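Local coordinates for Non-structural protein 3 (Porcine deltacoronavirus, PDB 6LN0) that probably recognises ADP-ribose through its macro domain and cleaves the viral polyprotein through its papain-like protease domain, at residues L31-P34 / T40-G43; P55-Y60 / I86-P91; W242-T247 / R285-G290; Y274-A279 / N293-W298. All coordinates share one frame; numbering follows the deposited sequence.

Contact 1. Residues L31-P34 / T40-G43; sequences LVNP and TNGG
N33 and N41 link the end of strand 29-34 to the loop that leads to helix 44-53 in the macro domain. N33 ND2 donates to N41 OD1 at 3.2 Å, with an N-H...O angle of 153°. The donor is somewhat tilted from the carbonyl plane of N41. The two amide planes stand 72° apart, so the groups meet at a steep twist rather than flat against each other. N33 reaches the loop because its CG is anti to the backbone N (chi1 -180°). Around the pair, N33 also packs on A46 and I49, and N41 on A46 and A50, all of helix 44-53. The loop after strand 29-34, with its run of glycines, corresponds to the glycine-rich loop that lines the ADP-ribose pocket in coronavirus macro domains, and it probably does so here. The second bond of N41 runs to helix 55-64. It fixes the rotation of the N41 amide and ties the loop to both strand and helix. Both polar atoms of this amide are therefore used: OD1 takes the bond from N33 ND2, while ND2 is bonded to OE1 of Q58.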
loop_
_atom_site.group_PDB
_atom_site.type_symbol
_atom_site.label_atom_id
_atom_site.label_comp_id
_atom_site.label_asym_id
_atom_site.label_seq_id
_atom_site.Cartn_x
_atom_site.Cartn_y
_atom_site.Cartn_z
ATOM N N LEU A 31 -40.775 9.924 11.330
ATOM C CA LEU A 31 -40.206 11.243 11.539
ATOM C C LEU A 31 -39.859 11.368 13.007
ATOM O O LEU A 31 -40.747 11.257 13.860
ATOM C CB LEU A 31 -41.196 12.320 11.111
ATOM C CG LEU A 31 -40.803 13.766 11.343
ATOM C CD1 LEU A 31 -39.656 14.150 10.416
ATOM C CD2 LEU A 31 -42.011 14.661 11.108
ATOM N N VAL A 32 -38.575 11.584 13.306
ATOM C CA VAL A 32 -38.129 11.717 14.688
ATOM C C VAL A 32 -38.302 13.158 15.151
ATOM O O VAL A 32 -37.945 14.106 14.442
ATOM C CB VAL A 32 -36.664 11.267 14.865
ATOM C CG1 VAL A 32 -36.307 11.351 16.322
ATOM C CG2 VAL A 32 -36.449 9.843 14.371
ATOM N N ASN A 33 -38.813 13.317 16.364
ATOM C CA ASN A 33 -39.081 14.625 16.964
ATOM C C ASN A 33 -38.224 14.784 18.208
ATOM O O ASN A 33 -38.479 14.111 19.226
ATOM C CB ASN A 33 -40.566 14.765 17.314
ATOM C CG ASN A 33 -40.913 16.121 17.943
ATOM O OD1 ASN A 33 -40.362 16.522 18.983
ATOM N ND2 ASN A 33 -41.859 16.822 17.322
ATOM N N PRO A 34 -37.222 15.644 18.198
ATOM C CA PRO A 34 -36.374 15.822 19.382
ATOM C C PRO A 34 -37.047 16.771 20.365
ATOM O O PRO A 34 -37.157 17.976 20.119
ATOM C CB PRO A 34 -35.079 16.407 18.795
ATOM C CG PRO A 34 -35.208 16.276 17.298
ATOM C CD PRO A 34 -36.690 16.377 17.044
ATOM N N THR A 40 -43.914 20.087 24.895
ATOM C CA THR A 40 -44.371 21.434 24.610
ATOM C C THR A 40 -44.136 21.828 23.159
ATOM O O THR A 40 -44.775 22.765 22.679
ATOM C CB THR A 40 -43.668 22.423 25.547
ATOM O OG1 THR A 40 -42.328 22.640 25.092
ATOM C CG2 THR A 40 -43.609 21.868 26.958
ATOM N N ASN A 41 -43.257 21.130 22.448
ATOM C CA ASN A 41 -42.844 21.523 21.102
ATOM C C ASN A 41 -42.540 23.017 21.035
ATOM O O ASN A 41 -43.035 23.744 20.169
ATOM C CB ASN A 41 -43.893 21.128 20.064
ATOM C CG ASN A 41 -43.935 19.638 19.827
ATOM O OD1 ASN A 41 -42.965 19.045 19.338
ATOM N ND2 ASN A 41 -45.050 19.020 20.177
ATOM N N GLY A 42 -41.711 23.471 21.981
ATOM C CA GLY A 42 -41.303 24.862 22.102
ATOM C C GLY A 42 -40.714 25.475 20.845
ATOM O O GLY A 42 -41.221 26.480 20.339
ATOM N N GLY A 43 -39.647 24.895 20.330
ATOM C CA GLY A 43 -39.024 25.385 19.114
ATOM C C GLY A 43 -38.236 24.321 18.385
ATOM O O GLY A 43 -38.502 23.121 18.514
#

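Contact 2. Residues P55-Y60 / I86-P91; sequences PKYQEY and ILHVVP
In the macro domain, helix 55-64 is joined to strand 83-89 of the central mixed sheet by Y57, with H88 and I86 as its partners on the strand. Y57 OH and H88 NE2 are hydrogen-bonded at 2.9 Å; the bonding proton may sit on either atom. The two rings approach head-on and meet rim to rim, their centroids 6.0 Å apart and their planes only 16° from parallel. The hydroxyl meets NE2 at the edge of the imidazole, near its plane. The other ring nitrogen, ND1, is hydrogen-bonded to L71 O, so H88 is gripped through both nitrogens and its ring rotation is fixed. A Y57 chi1 of 162° sends the phenol off the helix toward the sheet. Further back on the phenol, I86 CD1 comes obliquely against Y57 CE1 at 3.7 Å. It adds an apolar contact to the polar one, and all three side chains are buried. Around them, I86 packs on I49 and A53 of helix 44-53, and Y57 on A50 of that helix. N33 of strand 29-34 and T73 of strand 71-74 also touch Y57.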
loop_
_atom_site.group_PDB
_atom_site.type_symbol
_atom_site.label_atom_id
_atom_site.label_comp_id
_atom_site.label_asym_id
_atom_site.label_seq_id
_atom_site.Cartn_x
_atom_site.Cartn_y
_atom_site.Cartn_z
ATOM N N PRO A 55 -53.066 20.735 15.027
ATOM C CA PRO A 55 -53.380 21.081 16.416
ATOM C C PRO A 55 -53.884 19.894 17.216
ATOM O O PRO A 55 -53.602 19.792 18.414
ATOM C CB PRO A 55 -54.451 22.168 16.276
ATOM C CG PRO A 55 -55.030 21.965 14.929
ATOM C CD PRO A 55 -53.976 21.373 14.060
ATOM N N LYS A 56 -54.632 18.992 16.578
ATOM C CA LYS A 56 -55.023 17.771 17.280
ATOM C C LYS A 56 -53.792 16.956 17.673
ATOM O O LYS A 56 -53.778 16.302 18.726
ATOM C CB LYS A 56 -55.989 16.944 16.421
ATOM C CG LYS A 56 -57.381 17.592 16.206
ATOM C CD LYS A 56 -58.355 17.267 17.359
ATOM C CE LYS A 56 -59.692 18.006 17.240
ATOM N NZ LYS A 56 -59.968 18.886 18.422
ATOM N N TYR A 57 -52.732 17.016 16.869
ATOM C CA TYR A 57 -51.466 16.416 17.292
ATOM C C TYR A 57 -50.996 17.017 18.614
ATOM O O TYR A 57 -50.690 16.288 19.567
ATOM C CB TYR A 57 -50.416 16.583 16.192
ATOM C CG TYR A 57 -48.990 16.401 16.655
ATOM C CD1 TYR A 57 -48.423 15.134 16.752
ATOM C CD2 TYR A 57 -48.203 17.494 16.987
ATOM C CE1 TYR A 57 -47.130 14.968 17.182
ATOM C CE2 TYR A 57 -46.903 17.334 17.421
ATOM C CZ TYR A 57 -46.376 16.076 17.514
ATOM O OH TYR A 57 -45.085 15.934 17.944
ATOM N N GLN A 58 -50.991 18.354 18.711
ATOM C CA GLN A 58 -50.499 18.994 19.930
ATOM C C GLN A 58 -51.374 18.689 21.143
ATOM O O GLN A 58 -50.852 18.589 22.269
ATOM C CB GLN A 58 -50.380 20.504 19.731
ATOM C CG GLN A 58 -49.739 21.215 20.922
ATOM C CD GLN A 58 -48.415 20.594 21.307
ATOM O OE1 GLN A 58 -47.476 20.553 20.499
ATOM N NE2 GLN A 58 -48.329 20.091 22.542
ATOM N N GLU A 59 -52.695 18.543 20.948
ATOM C CA GLU A 59 -53.571 18.236 22.081
ATOM C C GLU A 59 -53.311 16.834 22.612
ATOM O O GLU A 59 -53.309 16.611 23.830
ATOM C CB GLU A 59 -55.053 18.373 21.691
ATOM C CG GLU A 59 -55.349 19.518 20.734
ATOM C CD GLU A 59 -56.838 19.717 20.425
ATOM O OE1 GLU A 59 -57.233 20.882 20.145
ATOM O OE2 GLU A 59 -57.603 18.723 20.436
ATOM N N TYR A 60 -53.114 15.864 21.712
ATOM C CA TYR A 60 -52.826 14.513 22.178
ATOM C C TYR A 60 -51.506 14.476 22.944
ATOM O O TYR A 60 -51.396 13.786 23.962
ATOM C CB TYR A 60 -52.830 13.523 21.004
ATOM C CG TYR A 60 -52.392 12.153 21.448
ATOM C CD1 TYR A 60 -53.149 11.422 22.359
ATOM C CD2 TYR A 60 -51.186 11.616 21.011
ATOM C CE1 TYR A 60 -52.733 10.183 22.801
ATOM C CE2 TYR A 60 -50.752 10.369 21.439
ATOM C CZ TYR A 60 -51.524 9.655 22.327
ATOM O OH TYR A 60 -51.077 8.418 22.747
ATOM N N ILE A 86 -44.703 9.569 14.084
ATOM C CA ILE A 86 -43.782 10.504 14.711
ATOM C C ILE A 86 -43.242 9.856 15.975
ATOM O O ILE A 86 -44.012 9.376 16.807
ATOM C CB ILE A 86 -44.468 11.844 15.037
ATOM C CG1 ILE A 86 -44.798 12.590 13.748
ATOM C CG2 ILE A 86 -43.599 12.723 15.941
ATOM C CD1 ILE A 86 -45.870 13.659 13.905
ATOM N N LEU A 87 -41.925 9.855 16.121
ATOM C CA LEU A 87 -41.270 9.240 17.261
ATOM C C LEU A 87 -40.627 10.342 18.092
ATOM O O LEU A 87 -39.943 11.210 17.543
ATOM C CB LEU A 87 -40.239 8.211 16.774
ATOM C CG LEU A 87 -39.350 7.442 17.744
ATOM C CD1 LEU A 87 -40.157 6.805 18.838
ATOM C CD2 LEU A 87 -38.523 6.386 16.977
ATOM N N HIS A 88 -40.864 10.322 19.397
ATOM C CA HIS A 88 -40.414 11.381 20.289
ATOM C C HIS A 88 -39.326 10.839 21.191
ATOM O O HIS A 88 -39.531 9.821 21.856
ATOM C CB HIS A 88 -41.551 11.927 21.170
ATOM C CG HIS A 88 -42.723 12.430 20.397
ATOM N ND1 HIS A 88 -43.610 11.588 19.765
ATOM C CD2 HIS A 88 -43.151 13.692 20.144
ATOM C CE1 HIS A 88 -44.541 12.310 19.160
ATOM N NE2 HIS A 88 -44.281 13.590 19.366
ATOM N N VAL A 89 -38.201 11.550 21.257
ATOM C CA VAL A 89 -37.113 11.209 22.160
ATOM C C VAL A 89 -36.517 12.476 22.754
ATOM O O VAL A 89 -36.462 13.525 22.105
ATOM C CB VAL A 89 -36.036 10.392 21.437
ATOM C CG1 VAL A 89 -36.549 8.994 21.237
ATOM C CG2 VAL A 89 -35.715 11.046 20.105
ATOM N N VAL A 90 -36.046 12.358 23.992
ATOM C CA VAL A 90 -35.515 13.485 24.754
ATOM C C VAL A 90 -33.993 13.497 24.648
ATOM O O VAL A 90 -33.322 12.699 25.324
ATOM C CB VAL A 90 -35.975 13.414 26.219
ATOM C CG1 VAL A 90 -35.530 14.643 26.982
ATOM C CG2 VAL A 90 -37.484 13.262 26.276
ATOM N N PRO A 91 -33.406 14.354 23.815
ATOM C CA PRO A 91 -31.953 14.424 23.750
ATOM C C PRO A 91 -31.380 14.800 25.112
ATOM O O PRO A 91 -32.053 15.467 25.916
ATOM C CB PRO A 91 -31.689 15.521 22.713
ATOM C CG PRO A 91 -32.965 15.654 21.941
ATOM C CD PRO A 91 -34.054 15.312 22.897
#

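Contact 3. Residues W242-T247 / R285-G290; sequences WVVSRT and REYLNG
V244 sets its two methyl groups against different parts of segment 285-290: one meets the ring of Y287, the other the backbone of G290. CG1 is the branch at the phenol, 3.6 Å from Y287 CE2. The same methyl is 3.9 Å from Y287 CZ, so it sits by the hydroxyl-bearing half of the ring. The methyl comes obliquely to the ring. CG2 of V244 packs 3.9 Å from G290 CA. With chi1 at 172°, the Y287 ring extends away from its own amide nitrogen, which swings the phenol from the end of helix 278-287 across to the strand. Its OH is hydrogen-bonded to M251 O of strand 250-253, the antiparallel partner of strand 244-247. The phenol therefore spans both strands of this two-stranded hairpin, with an apolar contact to one and a polar bond to the other.

Within the papain-like protease region, the contact lays the hairpin against the C-terminal end of helix 278-287. The helix closes there with a Schellman motif. G290 has a positive phi of 114°, and G290 N bonds to Y287 O at 3.1 Å. This backbone calls for glycine, since a CB here would jam against the carbonyl O of N289. L253 of strand 250-253 touches both V244 and Y287, and Y287 also packs on V266 of helix 260-270 and on P292.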
loop_
_atom_site.group_PDB
_atom_site.type_symbol
_atom_site.label_atom_id
_atom_site.label_comp_id
_atom_site.label_asym_id
_atom_site.label_seq_id
_atom_site.Cartn_x
_atom_site.Cartn_y
_atom_site.Cartn_z
ATOM N N TRP A 242 26.189 6.285 -0.260
ATOM C CA TRP A 242 27.388 5.509 -0.551
ATOM C C TRP A 242 28.475 6.422 -1.087
ATOM O O TRP A 242 28.214 7.545 -1.526
ATOM C CB TRP A 242 27.161 4.423 -1.605
ATOM C CG TRP A 242 25.986 3.531 -1.430
ATOM C CD1 TRP A 242 24.787 3.637 -2.069
ATOM C CD2 TRP A 242 25.904 2.352 -0.612
ATOM N NE1 TRP A 242 23.961 2.613 -1.686
ATOM C CE2 TRP A 242 24.620 1.811 -0.791
ATOM C CE3 TRP A 242 26.783 1.711 0.258
ATOM C CZ2 TRP A 242 24.192 0.662 -0.131
ATOM C CZ3 TRP A 242 26.356 0.571 0.917
ATOM C CH2 TRP A 242 25.075 0.056 0.716
ATOM N N VAL A 243 29.702 5.907 -1.103
ATOM C CA VAL A 243 30.823 6.581 -1.747
ATOM C C VAL A 243 31.353 5.681 -2.860
ATOM O O VAL A 243 31.644 4.498 -2.630
ATOM C CB VAL A 243 31.921 6.929 -0.722
ATOM C CG1 VAL A 243 33.303 7.042 -1.392
ATOM C CG2 VAL A 243 31.541 8.205 0.062
ATOM N N VAL A 244 31.455 6.232 -4.069
ATOM C CA VAL A 244 32.108 5.541 -5.173
ATOM C C VAL A 244 33.338 6.341 -5.586
ATOM O O VAL A 244 33.450 7.540 -5.317
ATOM C CB VAL A 244 31.177 5.305 -6.381
ATOM C CG1 VAL A 244 30.340 4.062 -6.152
ATOM C CG2 VAL A 244 30.317 6.529 -6.633
ATOM N N SER A 245 34.244 5.667 -6.293
ATOM C CA SER A 245 35.639 6.101 -6.366
ATOM C C SER A 245 36.309 5.443 -7.564
ATOM O O SER A 245 36.310 4.213 -7.650
ATOM C CB SER A 245 36.350 5.712 -5.066
ATOM O OG SER A 245 37.702 6.082 -5.097
ATOM N N ARG A 246 36.876 6.247 -8.477
ATOM C CA ARG A 246 37.695 5.702 -9.561
ATOM C C ARG A 246 38.975 5.092 -8.994
ATOM O O ARG A 246 39.709 5.748 -8.255
ATOM C CB ARG A 246 38.054 6.779 -10.593
ATOM C CG ARG A 246 36.876 7.567 -11.200
ATOM C CD ARG A 246 36.169 6.838 -12.368
ATOM N NE ARG A 246 37.100 6.184 -13.287
ATOM C CZ ARG A 246 36.786 5.163 -14.089
ATOM N NH1 ARG A 246 35.552 4.662 -14.102
ATOM N NH2 ARG A 246 37.714 4.635 -14.880
ATOM N N THR A 247 39.240 3.831 -9.330
ATOM C CA THR A 247 40.381 3.097 -8.788
ATOM C C THR A 247 40.647 1.915 -9.703
ATOM O O THR A 247 39.704 1.213 -10.082
ATOM C CB THR A 247 40.113 2.586 -7.359
ATOM O OG1 THR A 247 39.303 3.525 -6.648
ATOM C CG2 THR A 247 41.405 2.389 -6.596
ATOM N N ARG A 285 24.785 4.066 -15.788
ATOM C CA ARG A 285 25.498 5.287 -16.138
ATOM C C ARG A 285 25.416 6.329 -15.019
ATOM O O ARG A 285 26.325 7.154 -14.883
ATOM C CB ARG A 285 24.993 5.816 -17.486
ATOM C CG ARG A 285 25.534 4.965 -18.661
ATOM C CD ARG A 285 25.382 5.610 -20.043
ATOM N NE ARG A 285 24.004 6.010 -20.336
ATOM C CZ ARG A 285 23.509 6.152 -21.565
ATOM N NH1 ARG A 285 24.277 5.912 -22.620
ATOM N NH2 ARG A 285 22.247 6.526 -21.742
ATOM N N GLU A 286 24.392 6.279 -14.160
ATOM C CA GLU A 286 24.449 7.093 -12.948
ATOM C C GLU A 286 25.605 6.650 -12.063
ATOM O O GLU A 286 26.475 7.451 -11.706
ATOM C CB GLU A 286 23.132 7.024 -12.177
ATOM C CG GLU A 286 22.065 7.882 -12.777
ATOM C CD GLU A 286 20.742 7.827 -12.025
ATOM O OE1 GLU A 286 20.726 7.517 -10.807
ATOM O OE2 GLU A 286 19.708 8.119 -12.666
ATOM N N TYR A 287 25.621 5.371 -11.690
ATOM C CA TYR A 287 26.695 4.842 -10.855
ATOM C C TYR A 287 28.064 5.217 -11.409
ATOM O O TYR A 287 28.937 5.693 -10.673
ATOM C CB TYR A 287 26.549 3.321 -10.741
ATOM C CG TYR A 287 27.699 2.593 -10.065
ATOM C CD1 TYR A 287 28.848 2.227 -10.774
ATOM C CD2 TYR A 287 27.622 2.233 -8.731
ATOM C CE1 TYR A 287 29.886 1.552 -10.151
ATOM C CE2 TYR A 287 28.657 1.547 -8.116
ATOM C CZ TYR A 287 29.772 1.220 -8.824
ATOM O OH TYR A 287 30.785 0.549 -8.186
ATOM N N LEU A 288 28.271 5.018 -12.714
ATOM C CA LEU A 288 29.581 5.294 -13.295
ATOM C C LEU A 288 29.944 6.773 -13.249
ATOM O O LEU A 288 31.105 7.115 -13.506
ATOM C CB LEU A 288 29.646 4.803 -14.740
ATOM C CG LEU A 288 29.892 3.313 -14.985
ATOM C CD1 LEU A 288 30.055 3.049 -16.485
ATOM C CD2 LEU A 288 31.086 2.779 -14.202
ATOM N N ASN A 289 28.991 7.646 -12.924
ATOM C CA ASN A 289 29.238 9.077 -12.844
ATOM C C ASN A 289 29.172 9.626 -11.424
ATOM O O ASN A 289 29.311 10.837 -11.243
ATOM C CB ASN A 289 28.246 9.828 -13.740
ATOM C CG ASN A 289 28.597 9.714 -15.212
ATOM O OD1 ASN A 289 29.611 9.110 -15.574
ATOM N ND2 ASN A 289 27.764 10.284 -16.066
ATOM N N GLY A 290 28.956 8.781 -10.417
ATOM C CA GLY A 290 28.967 9.220 -9.034
ATOM C C GLY A 290 27.647 9.136 -8.301
ATOM O O GLY A 290 27.594 9.545 -7.133
#

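Contact 4. Residues Y274-A279 / N293-W298; sequences YQFRPA and NRFVAW
F276 turns its CG to the side of its amide nitrogen (chi1 -74°), while F295 extends its CG trans to that nitrogen (chi1 -173°). These torsions point the two phenyl groups at one another. The contact joins the N-terminal approach of helix 278-287 to helix 293-302. Both belong to the helical subdomain that probably corresponds to the thumb of coronavirus papain-like proteases. The ring planes are 68° apart and the centroids 5.7 Å, an oblique pair. The closest atoms are F276 CZ and F295 CZ at 3.8 Å. F276 CE2 is almost as near, 3.9 Å from F295 CZ, so one corner of the F276 ring does the touching. F276 CZ lies at the edge of the F295 ring, near its plane. Both residues are buried, and they belong to a larger aromatic cluster. F276 stacks on F269 and meets Y284 edge-to-face; the F295 ring also meets Y284. R277, next to F276, takes the N-cap position of helix 278-287. Its side chain holds the approach in place: R277 NE is hydrogen-bonded to N323 OD1 and R277 NH1 to E223 O.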
loop_
_atom_site.group_PDB
_atom_site.type_symbol
_atom_site.label_atom_id
_atom_site.label_comp_id
_atom_site.label_asym_id
_atom_site.label_seq_id
_atom_site.Cartn_x
_atom_site.Cartn_y
_atom_site.Cartn_z
ATOM N N TYR A 274 29.928 -6.485 -21.727
ATOM C CA TYR A 274 28.480 -6.550 -21.854
ATOM C C TYR A 274 27.870 -5.156 -21.763
ATOM O O TYR A 274 28.458 -4.238 -21.191
ATOM C CB TYR A 274 27.890 -7.444 -20.764
ATOM C CG TYR A 274 28.378 -8.878 -20.769
ATOM C CD1 TYR A 274 28.512 -9.589 -21.957
ATOM C CD2 TYR A 274 28.698 -9.519 -19.581
ATOM C CE1 TYR A 274 28.954 -10.897 -21.952
ATOM C CE2 TYR A 274 29.140 -10.815 -19.559
ATOM C CZ TYR A 274 29.266 -11.514 -20.748
ATOM O OH TYR A 274 29.704 -12.830 -20.736
ATOM N N GLN A 275 26.671 -5.007 -22.332
ATOM C CA GLN A 275 25.917 -3.758 -22.258
ATOM C C GLN A 275 24.521 -4.019 -21.697
ATOM O O GLN A 275 23.757 -4.801 -22.266
ATOM C CB GLN A 275 25.813 -3.075 -23.628
ATOM C CG GLN A 275 24.764 -1.950 -23.604
ATOM C CD GLN A 275 24.814 -1.030 -24.807
ATOM O OE1 GLN A 275 25.191 -1.436 -25.909
ATOM N NE2 GLN A 275 24.413 0.224 -24.604
ATOM N N PHE A 276 24.188 -3.349 -20.600
ATOM C CA PHE A 276 22.885 -3.498 -19.963
ATOM C C PHE A 276 21.741 -3.110 -20.903
ATOM O O PHE A 276 21.860 -2.200 -21.721
ATOM C CB PHE A 276 22.811 -2.605 -18.728
ATOM C CG PHE A 276 23.600 -3.103 -17.563
ATOM C CD1 PHE A 276 23.329 -4.342 -17.001
ATOM C CD2 PHE A 276 24.585 -2.297 -16.985
ATOM C CE1 PHE A 276 24.044 -4.786 -15.902
ATOM C CE2 PHE A 276 25.306 -2.728 -15.887
ATOM C CZ PHE A 276 25.042 -3.977 -15.342
ATOM N N ARG A 277 20.600 -3.773 -20.739
ATOM C CA ARG A 277 19.382 -3.342 -21.407
ATOM C C ARG A 277 19.007 -1.910 -20.981
ATOM O O ARG A 277 19.460 -1.421 -19.946
ATOM C CB ARG A 277 18.250 -4.322 -21.100
ATOM C CG ARG A 277 17.692 -4.192 -19.714
ATOM C CD ARG A 277 16.816 -5.367 -19.424
ATOM N NE ARG A 277 16.502 -5.513 -18.016
ATOM C CZ ARG A 277 15.489 -4.905 -17.411
ATOM N NH1 ARG A 277 14.693 -4.092 -18.091
ATOM N NH2 ARG A 277 15.267 -5.118 -16.122
ATOM N N PRO A 278 18.181 -1.220 -21.779
ATOM C CA PRO A 278 17.993 0.233 -21.576
ATOM C C PRO A 278 17.637 0.672 -20.157
ATOM O O PRO A 278 18.265 1.591 -19.622
ATOM C CB PRO A 278 16.867 0.546 -22.575
ATOM C CG PRO A 278 17.143 -0.390 -23.707
ATOM C CD PRO A 278 17.583 -1.668 -23.054
ATOM N N ALA A 279 16.641 0.051 -19.531
ATOM C CA ALA A 279 16.255 0.489 -18.194
ATOM C C ALA A 279 17.423 0.406 -17.219
ATOM O O ALA A 279 17.591 1.287 -16.370
ATOM C CB ALA A 279 15.075 -0.333 -17.684
ATOM N N ASN A 293 23.271 5.356 -6.106
ATOM C CA ASN A 293 22.172 5.016 -5.213
ATOM C C ASN A 293 21.157 4.095 -5.882
ATOM O O ASN A 293 20.810 3.044 -5.334
ATOM C CB ASN A 293 21.505 6.289 -4.704
ATOM C CG ASN A 293 22.242 6.878 -3.526
ATOM O OD1 ASN A 293 23.470 6.823 -3.458
ATOM N ND2 ASN A 293 21.497 7.433 -2.578
ATOM N N ARG A 294 20.681 4.455 -7.066
ATOM C CA ARG A 294 19.627 3.651 -7.670
ATOM C C ARG A 294 20.149 2.273 -8.066
ATOM O O ARG A 294 19.547 1.243 -7.724
ATOM C CB ARG A 294 19.028 4.403 -8.857
ATOM C CG ARG A 294 18.191 5.588 -8.391
ATOM C CD ARG A 294 17.863 6.577 -9.495
ATOM N NE ARG A 294 16.718 6.129 -10.276
ATOM C CZ ARG A 294 16.678 6.071 -11.611
ATOM N NH1 ARG A 294 17.716 6.457 -12.335
ATOM N NH2 ARG A 294 15.586 5.625 -12.229
ATOM N N PHE A 295 21.298 2.238 -8.751
ATOM C CA PHE A 295 21.865 0.985 -9.240
ATOM C C PHE A 295 22.113 0.006 -8.104
ATOM O O PHE A 295 21.782 -1.177 -8.213
ATOM C CB PHE A 295 23.161 1.290 -9.982
ATOM C CG PHE A 295 23.767 0.118 -10.686
ATOM C CD1 PHE A 295 23.021 -0.634 -11.582
ATOM C CD2 PHE A 295 25.102 -0.200 -10.501
ATOM C CE1 PHE A 295 23.581 -1.696 -12.265
ATOM C CE2 PHE A 295 25.687 -1.271 -11.189
ATOM C CZ PHE A 295 24.928 -2.018 -12.070
ATOM N N VAL A 296 22.674 0.485 -6.997
ATOM C CA VAL A 296 22.956 -0.377 -5.854
ATOM C C VAL A 296 21.671 -0.848 -5.196
ATOM O O VAL A 296 21.562 -2.006 -4.765
ATOM C CB VAL A 296 23.859 0.363 -4.845
ATOM C CG1 VAL A 296 23.969 -0.435 -3.585
ATOM C CG2 VAL A 296 25.260 0.572 -5.442
ATOM N N ALA A 297 20.694 0.054 -5.060
ATOM C CA ALA A 297 19.410 -0.333 -4.482
ATOM C C ALA A 297 18.733 -1.395 -5.342
ATOM O O ALA A 297 18.183 -2.378 -4.827
ATOM C CB ALA A 297 18.513 0.893 -4.326
ATOM N N TRP A 298 18.786 -1.226 -6.655
ATOM C CA TRP A 298 18.324 -2.283 -7.542
ATOM C C TRP A 298 19.044 -3.606 -7.281
ATOM O O TRP A 298 18.430 -4.676 -7.361
ATOM C CB TRP A 298 18.497 -1.844 -8.994
ATOM C CG TRP A 298 18.037 -2.867 -9.965
ATOM C CD1 TRP A 298 16.736 -3.253 -10.223
ATOM C CD2 TRP A 298 18.865 -3.652 -10.828
ATOM N NE1 TRP A 298 16.720 -4.225 -11.199
ATOM C CE2 TRP A 298 18.007 -4.486 -11.590
ATOM C CE3 TRP A 298 20.239 -3.725 -11.039
ATOM C CZ2 TRP A 298 18.492 -5.389 -12.529
ATOM C CZ3 TRP A 298 20.719 -4.620 -11.987
ATOM C CH2 TRP A 298 19.852 -5.435 -12.717
#

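How the contacts relate
The four contacts form two pairs on opposite sides of the centre of an elongated chain. Contacts 1 and 2 come first in sequence, one after the other, in the macro domain. Their centres are about 7 Å apart and they share the sheet in which strands 29-34 and 83-89 are neighbours; N33 N and L87 O lie 2.7 Å apart. Contacts 3 and 4 follow in the papain-like protease region, centres about 13 Å apart, with alternating segments and helix 278-287 in common. There E286 OE2 and R294 NH1 make a salt bridge of 2.6 Å. Between the pairs the nearest atoms are about 59 Å apart, consistent with two separately built functional domains on one chain.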